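Local structure of cellulose hydrolase (Bacillus licheniformis, 4YZT) at residues I346-I359 and K389-L402. The protein hydrolyses internal beta-1,4-glucosidic bonds of cellulose as a three-module family 5 endoglucanase, with cellotetraose bound in this crystal. Residues are numbered along the deposited sequence; the frame is centred on the assembly and turned at random.
With EDO (1,2-ethanediol), chain C.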
ATOM      1  N   ILE A 346      24.996   2.268  13.305  1.00 18.58           N
ATOM      2  CA  ILE A 346      26.275   2.230  14.003  1.00 18.67           C
ATOM      3  C   ILE A 346      26.099   2.902  15.367  1.00 19.68           C
ATOM      4  O   ILE A 346      25.628   4.036  15.448  1.00 16.78           O
ATOM      5  CB  ILE A 346      27.394   2.929  13.173  1.00 17.88           C
ATOM      6  CG1 ILE A 346      27.704   2.107  11.919  1.00 19.87           C
ATOM      7  CG2 ILE A 346      28.663   3.115  14.001  1.00 18.77           C
ATOM      8  CD1 ILE A 346      28.490   2.853  10.888  1.00 21.97           C
ATOM      9  N   LYS A 347      26.462   2.204  16.439  1.00 17.02           N
ATOM     10  CA  LYS A 347      26.257   2.760  17.766  1.00 18.30           C
ATOM     11  C   LYS A 347      27.379   3.717  18.127  1.00 20.59           C
ATOM     12  O   LYS A 347      28.553   3.447  17.854  1.00 18.62           O
ATOM     13  CB  LYS A 347      26.160   1.654  18.814  1.00 19.48           C
ATOM     14  CG  LYS A 347      25.818   2.150  20.210  1.00 21.24           C
ATOM     15  CD  LYS A 347      25.383   1.003  21.091  1.00 24.35           C
ATOM     16  CE  LYS A 347      25.013   1.476  22.487  1.00 28.91           C
ATOM     17  NZ  LYS A 347      24.604   0.338  23.347  1.00 32.29           N
ATOM     18  N   LYS A 348      27.001   4.840  18.732  1.00 20.01           N
ATOM     19  CA  LYS A 348      27.949   5.831  19.203  1.00 23.25           C
ATOM     20  C   LYS A 348      28.994   5.169  20.086  1.00 20.86           C
ATOM     21  O   LYS A 348      28.656   4.496  21.055  1.00 19.52           O
ATOM     22  CB  LYS A 348      27.218   6.932  19.978  1.00 28.42           C
ATOM     23  CG  LYS A 348      27.978   8.231  20.132  1.00 36.23           C
ATOM     24  CD  LYS A 348      26.997   9.374  20.362  1.00 40.05           C
ATOM     25  CE  LYS A 348      27.705  10.687  20.635  1.00 43.20           C
ATOM     26  NZ  LYS A 348      26.718  11.777  20.892  1.00 44.60           N
ATOM     27  N   GLY A 349      30.262   5.344  19.737  1.00 21.08           N
ATOM     28  CA  GLY A 349      31.347   4.819  20.545  1.00 23.07           C
ATOM     29  C   GLY A 349      31.841   3.441  20.127  1.00 22.55           C
ATOM     30  O   GLY A 349      32.935   3.044  20.511  1.00 22.62           O
ATOM     31  N   GLN A 350      31.052   2.704  19.352  1.00 21.30           N
ATOM     32  CA  GLN A 350      31.425   1.331  19.031  1.00 20.50           C
ATOM     33  C   GLN A 350      32.725   1.286  18.226  1.00 21.54           C
ATOM     34  O   GLN A 350      33.105   2.273  17.589  1.00 23.49           O
ATOM     35  CB  GLN A 350      30.304   0.619  18.265  1.00 19.60           C
ATOM     36  CG  GLN A 350      30.273   0.896  16.771  1.00 20.75           C
ATOM     37  CD  GLN A 350      29.370  -0.078  15.997  1.00 21.38           C
ATOM     38  OE1 GLN A 350      28.148  -0.110  16.178  1.00 22.06           O
ATOM     39  NE2 GLN A 350      29.978  -0.873  15.123  1.00 22.71           N
ATOM     40  N   SER A 351      33.424   0.157  18.279  1.00 22.08           N
ATOM     41  CA  SER A 351      34.590  -0.026  17.422  1.00 23.12           C
ATOM     42  C   SER A 351      34.104  -0.194  15.981  1.00 22.80           C
ATOM     43  O   SER A 351      33.066  -0.823  15.735  1.00 21.91           O
ATOM     44  CB  SER A 351      35.424  -1.233  17.864  1.00 24.89           C
ATOM     45  OG  SER A 351      34.677  -2.432  17.737  1.00 27.41           O
ATOM     46  N   ILE A 352      34.824   0.377  15.024  1.00 23.56           N
ATOM     47  CA  ILE A 352      34.357   0.297  13.645  1.00 24.97           C
ATOM     48  C   ILE A 352      35.185  -0.699  12.837  1.00 27.21           C
ATOM     49  O   ILE A 352      36.413  -0.699  12.899  1.00 28.43           O
ATOM     50  CB  ILE A 352      34.383   1.673  12.968  1.00 27.90           C
ATOM     51  CG1 ILE A 352      33.485   2.642  13.740  1.00 31.12           C
ATOM     52  CG2 ILE A 352      33.927   1.573  11.521  1.00 27.27           C
ATOM     53  CD1 ILE A 352      33.603   4.073  13.285  1.00 34.80           C
ATOM     54  N   SER A 353      34.495  -1.559  12.091  1.00 26.51           N
ATOM     55  CA  SER A 353      35.163  -2.543  11.250  1.00 29.69           C
ATOM     56  C   SER A 353      34.554  -2.494   9.867  1.00 26.80           C
ATOM     57  O   SER A 353      33.565  -1.788   9.648  1.00 25.28           O
ATOM     58  CB  SER A 353      35.041  -3.949  11.843  1.00 33.41           C
ATOM     59  OG  SER A 353      33.683  -4.350  11.920  1.00 34.37           O
ATOM     60  N   ASP A 354      35.138  -3.237   8.932  1.00 27.74           N
ATOM     61  CA  ASP A 354      34.599  -3.283   7.579  1.00 26.90           C
ATOM     62  C   ASP A 354      33.152  -3.764   7.625  1.00 27.52           C
ATOM     63  O   ASP A 354      32.783  -4.581   8.471  1.00 27.89           O
ATOM     64  CB  ASP A 354      35.443  -4.187   6.683  1.00 28.92           C
ATOM     65  CG  ASP A 354      36.859  -3.671   6.500  1.00 34.54           C
ATOM     66  OD1 ASP A 354      37.112  -2.491   6.818  1.00 35.85           O
ATOM     67  OD2 ASP A 354      37.722  -4.448   6.044  1.00 36.86           O
ATOM     68  N   GLN A 355      32.337  -3.231   6.718  1.00 26.69           N
ATOM     69  CA  GLN A 355      30.914  -3.525   6.679  1.00 26.51           C
ATOM     70  C   GLN A 355      30.533  -4.242   5.395  1.00 22.51           C
ATOM     71  O   GLN A 355      30.838  -3.763   4.310  1.00 23.46           O
ATOM     72  CB  GLN A 355      30.101  -2.238   6.791  1.00 27.27           C
ATOM     73  CG  GLN A 355      28.615  -2.455   6.646  1.00 30.45           C
ATOM     74  CD  GLN A 355      28.053  -3.273   7.788  1.00 31.68           C
ATOM     75  OE1 GLN A 355      28.482  -3.126   8.941  1.00 34.01           O
ATOM     76  NE2 GLN A 355      27.098  -4.150   7.478  1.00 29.02           N
ATOM     77  N   THR A 356      29.855  -5.374   5.519  1.00 21.94           N
ATOM     78  CA  THR A 356      29.421  -6.114   4.345  1.00 25.20           C
ATOM     79  C   THR A 356      28.009  -5.708   3.949  1.00 25.84           C
ATOM     80  O   THR A 356      27.118  -5.572   4.798  1.00 24.33           O
ATOM     81  CB  THR A 356      29.501  -7.644   4.583  1.00 27.57           C
ATOM     82  OG1 THR A 356      30.876  -8.022   4.754  1.00 30.63           O
ATOM     83  CG2 THR A 356      28.931  -8.420   3.401  1.00 28.17           C
ATOM     84  N   VAL A 357      27.827  -5.474   2.650  1.00 25.19           N
ATOM     85  CA  VAL A 357      26.514  -5.247   2.068  1.00 22.23           C
ATOM     86  C   VAL A 357      26.289  -6.311   1.006  1.00 23.49           C
ATOM     87  O   VAL A 357      27.057  -6.409   0.049  1.00 26.03           O
ATOM     88  CB  VAL A 357      26.388  -3.845   1.432  1.00 21.28           C
ATOM     89  CG1 VAL A 357      24.960  -3.586   0.966  1.00 21.06           C
ATOM     90  CG2 VAL A 357      26.818  -2.770   2.409  1.00 21.35           C
ATOM     91  N   ASP A 358      25.252  -7.124   1.185  1.00 22.92           N
ATOM     92  CA  ASP A 358      24.907  -8.147   0.209  1.00 23.50           C
ATOM     93  C   ASP A 358      23.918  -7.603  -0.815  1.00 20.49           C
ATOM     94  O   ASP A 358      23.009  -6.848  -0.476  1.00 22.73           O
ATOM     95  CB  ASP A 358      24.322  -9.382   0.900  1.00 27.19           C
ATOM     96  CG  ASP A 358      25.333 -10.086   1.793  1.00 31.88           C
ATOM     97  OD1 ASP A 358      26.482 -10.308   1.347  1.00 33.53           O
ATOM     98  OD2 ASP A 358      24.973 -10.422   2.941  1.00 34.63           O
ATOM     99  N   ILE A 359      24.091  -7.993  -2.073  1.00 21.38           N
ATOM    100  CA  ILE A 359      23.208  -7.520  -3.138  1.00 19.78           C
ATOM    101  C   ILE A 359      22.518  -8.676  -3.864  1.00 21.05           C
ATOM    102  O   ILE A 359      23.183  -9.543  -4.432  1.00 24.73           O
ATOM    103  CB  ILE A 359      23.985  -6.674  -4.172  1.00 20.62           C
ATOM    104  CG1 ILE A 359      24.866  -5.631  -3.479  1.00 23.52           C
ATOM    105  CG2 ILE A 359      23.027  -6.009  -5.155  1.00 22.58           C
ATOM    106  CD1 ILE A 359      25.667  -4.796  -4.454  1.00 25.38           C
ATOM    107  N   LYS A 389      28.286  -9.449  -6.063  1.00 31.71           N
ATOM    108  CA  LYS A 389      27.070  -9.382  -5.261  1.00 33.36           C
ATOM    109  C   LYS A 389      27.366  -9.189  -3.778  1.00 30.85           C
ATOM    110  O   LYS A 389      26.463  -9.284  -2.942  1.00 28.69           O
ATOM    111  CB  LYS A 389      26.223 -10.640  -5.466  1.00 36.22           C
ATOM    112  CG  LYS A 389      26.929 -11.948  -5.165  1.00 40.14           C
ATOM    113  CD  LYS A 389      26.063 -13.140  -5.577  1.00 42.64           C
ATOM    114  CE  LYS A 389      26.753 -14.461  -5.250  1.00 45.17           C
ATOM    115  NZ  LYS A 389      25.959 -15.642  -5.689  1.00 45.05           N
ATOM    116  N   THR A 390      28.631  -8.928  -3.461  1.00 32.52           N
ATOM    117  CA  THR A 390      29.039  -8.701  -2.079  1.00 33.86           C
ATOM    118  C   THR A 390      30.011  -7.537  -2.024  1.00 33.79           C
ATOM    119  O   THR A 390      31.086  -7.589  -2.619  1.00 36.33           O
ATOM    120  CB  THR A 390      29.705  -9.938  -1.462  1.00 36.46           C
ATOM    121  OG1 THR A 390      29.111 -11.123  -2.004  1.00 40.57           O
ATOM    122  CG2 THR A 390      29.551  -9.926   0.054  1.00 34.08           C
ATOM    123  N   VAL A 391      29.622  -6.492  -1.306  1.00 30.30           N
ATOM    124  CA  VAL A 391      30.428  -5.290  -1.201  1.00 28.88           C
ATOM    125  C   VAL A 391      30.967  -5.129   0.221  1.00 29.72           C
ATOM    126  O   VAL A 391      30.227  -5.263   1.192  1.00 26.53           O
ATOM    127  CB  VAL A 391      29.610  -4.049  -1.604  1.00 28.83           C
ATOM    128  CG1 VAL A 391      30.309  -2.769  -1.178  1.00 29.80           C
ATOM    129  CG2 VAL A 391      29.338  -4.061  -3.112  1.00 29.28           C
ATOM    130  N   SER A 392      32.263  -4.865   0.336  1.00 31.96           N
ATOM    131  CA  SER A 392      32.855  -4.576   1.632  1.00 32.58           C
ATOM    132  C   SER A 392      33.213  -3.098   1.736  1.00 33.89           C
ATOM    133  O   SER A 392      34.163  -2.643   1.102  1.00 37.96           O
ATOM    134  CB  SER A 392      34.099  -5.428   1.861  1.00 33.48           C
ATOM    135  OG  SER A 392      34.773  -5.022   3.041  1.00 34.14           O
ATOM    136  N   ILE A 393      32.444  -2.347   2.519  1.00 30.17           N
ATOM    137  CA  ILE A 393      32.778  -0.953   2.775  1.00 29.91           C
ATOM    138  C   ILE A 393      33.853  -0.921   3.854  1.00 30.45           C
ATOM    139  O   ILE A 393      33.621  -1.401   4.963  1.00 28.73           O
ATOM    140  CB  ILE A 393      31.554  -0.133   3.238  1.00 31.79           C
ATOM    141  CG1 ILE A 393      30.323  -0.432   2.371  1.00 31.53           C
ATOM    142  CG2 ILE A 393      31.881   1.356   3.254  1.00 32.78           C
ATOM    143  CD1 ILE A 393      30.370   0.192   1.000  1.00 32.65           C
ATOM    144  N   LYS A 394      35.023  -0.370   3.534  1.00 31.08           N
ATOM    145  CA  LYS A 394      36.153  -0.365   4.467  1.00 31.29           C
ATOM    146  C   LYS A 394      35.907   0.526   5.681  1.00 31.30           C
ATOM    147  O   LYS A 394      35.239   1.554   5.590  1.00 30.68           O
ATOM    148  CB  LYS A 394      37.439   0.069   3.756  1.00 33.92           C
ATOM    149  CG  LYS A 394      37.833  -0.844   2.605  1.00 38.33           C
ATOM    150  CD  LYS A 394      37.737  -2.311   3.012  1.00 41.09           C
ATOM    151  CE  LYS A 394      37.876  -3.226   1.808  1.00 45.60           C
ATOM    152  NZ  LYS A 394      37.553  -4.653   2.106  1.00 47.30           N
ATOM    153  N   ALA A 395      36.451   0.100   6.819  1.00 31.80           N
ATOM    154  CA  ALA A 395      36.255   0.773   8.101  1.00 30.92           C
ATOM    155  C   ALA A 395      36.679   2.240   8.054  1.00 29.45           C
ATOM    156  O   ALA A 395      35.995   3.111   8.579  1.00 28.37           O
ATOM    157  CB  ALA A 395      37.022   0.042   9.192  1.00 31.17           C
ATOM    158  N   SER A 396      37.806   2.506   7.410  1.00 32.46           N
ATOM    159  CA  SER A 396      38.291   3.867   7.281  1.00 36.20           C
ATOM    160  C   SER A 396      37.309   4.751   6.519  1.00 35.69           C
ATOM    161  O   SER A 396      37.129   5.919   6.864  1.00 37.22           O
ATOM    162  CB  SER A 396      39.658   3.865   6.599  1.00 39.76           C
ATOM    163  OG  SER A 396      39.683   2.900   5.566  1.00 41.27           O
ATOM    164  N   CYS A 397      36.663   4.197   5.494  1.00 35.74           N
ATOM    165  CA  CYS A 397      35.648   4.948   4.766  1.00 34.87           C
ATOM    166  C   CYS A 397      34.428   5.209   5.652  1.00 32.78           C
ATOM    167  O   CYS A 397      33.940   6.335   5.717  1.00 31.96           O
ATOM    168  CB  CYS A 397      35.232   4.212   3.484  1.00 37.02           C
ATOM    169  SG  CYS A 397      33.822   4.961   2.614  1.00 35.04           S
ATOM    170  N   LEU A 398      33.945   4.178   6.341  1.00 31.80           N
ATOM    171  CA  LEU A 398      32.819   4.338   7.265  1.00 32.00           C
ATOM    172  C   LEU A 398      33.062   5.431   8.299  1.00 33.00           C
ATOM    173  O   LEU A 398      32.153   6.193   8.629  1.00 32.04           O
ATOM    174  CB  LEU A 398      32.524   3.031   8.001  1.00 33.39           C
ATOM    175  CG  LEU A 398      31.693   1.970   7.300  1.00 35.80           C
ATOM    176  CD1 LEU A 398      31.645   0.740   8.183  1.00 37.64           C
ATOM    177  CD2 LEU A 398      30.288   2.495   7.027  1.00 34.90           C
ATOM    178  N   ALA A 399      34.285   5.488   8.819  1.00 34.78           N
ATOM    179  CA  ALA A 399      34.638   6.469   9.841  1.00 37.53           C
ATOM    180  C   ALA A 399      34.469   7.887   9.310  1.00 39.37           C
ATOM    181  O   ALA A 399      33.949   8.758  10.002  1.00 39.99           O
ATOM    182  CB  ALA A 399      36.060   6.246  10.326  1.00 39.38           C
ATOM    183  N   LYS A 400      34.886   8.110   8.070  1.00 41.18           N
ATOM    184  CA  LYS A 400      34.763   9.429   7.466  1.00 40.98           C
ATOM    185  C   LYS A 400      33.294   9.824   7.300  1.00 41.42           C
ATOM    186  O   LYS A 400      32.921  10.969   7.547  1.00 42.38           O
ATOM    187  CB  LYS A 400      35.492   9.472   6.119  1.00 40.58           C
ATOM    188  N   LEU A 401      32.459   8.868   6.903  1.00 39.68           N
ATOM    189  CA  LEU A 401      31.051   9.151   6.645  1.00 40.23           C
ATOM    190  C   LEU A 401      30.272   9.497   7.912  1.00 43.32           C
ATOM    191  O   LEU A 401      29.283  10.228   7.862  1.00 44.45           O
ATOM    192  CB  LEU A 401      30.394   7.958   5.952  1.00 39.22           C
ATOM    193  CG  LEU A 401      30.948   7.594   4.577  1.00 40.43           C
ATOM    194  CD1 LEU A 401      30.249   6.355   4.051  1.00 37.43           C
ATOM    195  CD2 LEU A 401      30.777   8.767   3.631  1.00 41.64           C
ATOM    196  N   LEU A 402      30.715   8.966   9.044  1.00 44.73           N
ATOM    197  CA  LEU A 402      29.999   9.156  10.301  1.00 44.94           C
ATOM    198  C   LEU A 402      30.170  10.564  10.862  1.00 45.69           C
ATOM    199  O   LEU A 402      31.246  11.163  10.762  1.00 47.74           O
ATOM    200  CB  LEU A 402      30.458   8.117  11.326  1.00 43.32           C
ATOM    201  CG  LEU A 402      29.925   6.707  11.063  1.00 40.76           C
ATOM    202  CD1 LEU A 402      30.559   5.698  12.008  1.00 39.20           C
ATOM    203  CD2 LEU A 402      28.408   6.684  11.190  1.00 38.27           C
TER
HETATM  204  C1  EDO C 801      30.920   6.442  16.204  1.00 26.66           C
HETATM  205  O1  EDO C 801      30.787   6.916  17.550  1.00 28.72           O
HETATM  206  C2  EDO C 801      31.472   5.021  16.230  1.00 26.11           C
HETATM  207  O2  EDO C 801      32.713   5.010  16.951  1.00 25.25           O
HETATM  208  O   HOH W   1      33.535  -6.759   4.944  1.00 35.29           O
HETATM  209  O   HOH W   2      26.303 -11.605  -1.157  1.00 38.02           O
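V357 and V391 face each other as a hydrogen-bonded antiparallel pair, and a ladder of five backbone bonds joins 355-359 to 389-393; the axes of strands 355-359 and 390-393 run 4.7 Å apart at 156°. Packing is tight on the face of the buried V357, V391, I393 and L398, where L398 CD1, on the helix that follows the strand, comes within 3.6 Å of Q355 CB; I359 CD1 and V391 CG2 add an ordinary apolar contact at 4.0 Å. The reverse face is polar and wetter. There one water bridges T356 OG1 and S392 OG, and another links D358 OD1, K389 O and T390 OG1. With CG beside its backbone N (chi1 -64°), D354 brings OD1 to the N-H of A395 at 2.7 Å, at the start of helix 395-401. OD2 makes a long salt bridge to K394 NZ (3.9 Å), which also bonds S392 OG and T383 OG1. Beyond the ladder, I352 CD1 and L402 CD1 meet tip to tip at 3.7 Å, I346 CD1 lies equally close to that leucine methyl, and I352 CG2 rests 4.1 Å from L398 CB. Shortening I352 to alanine removes both branches and would probably leave L402 CD1 without this mate and a gap over L398. Within the X2 carbohydrate-binding module, strand 355-360 lies between strands 338-347 and 390-393, while L398 and the following L402 both pack on I428 of strand 424-431.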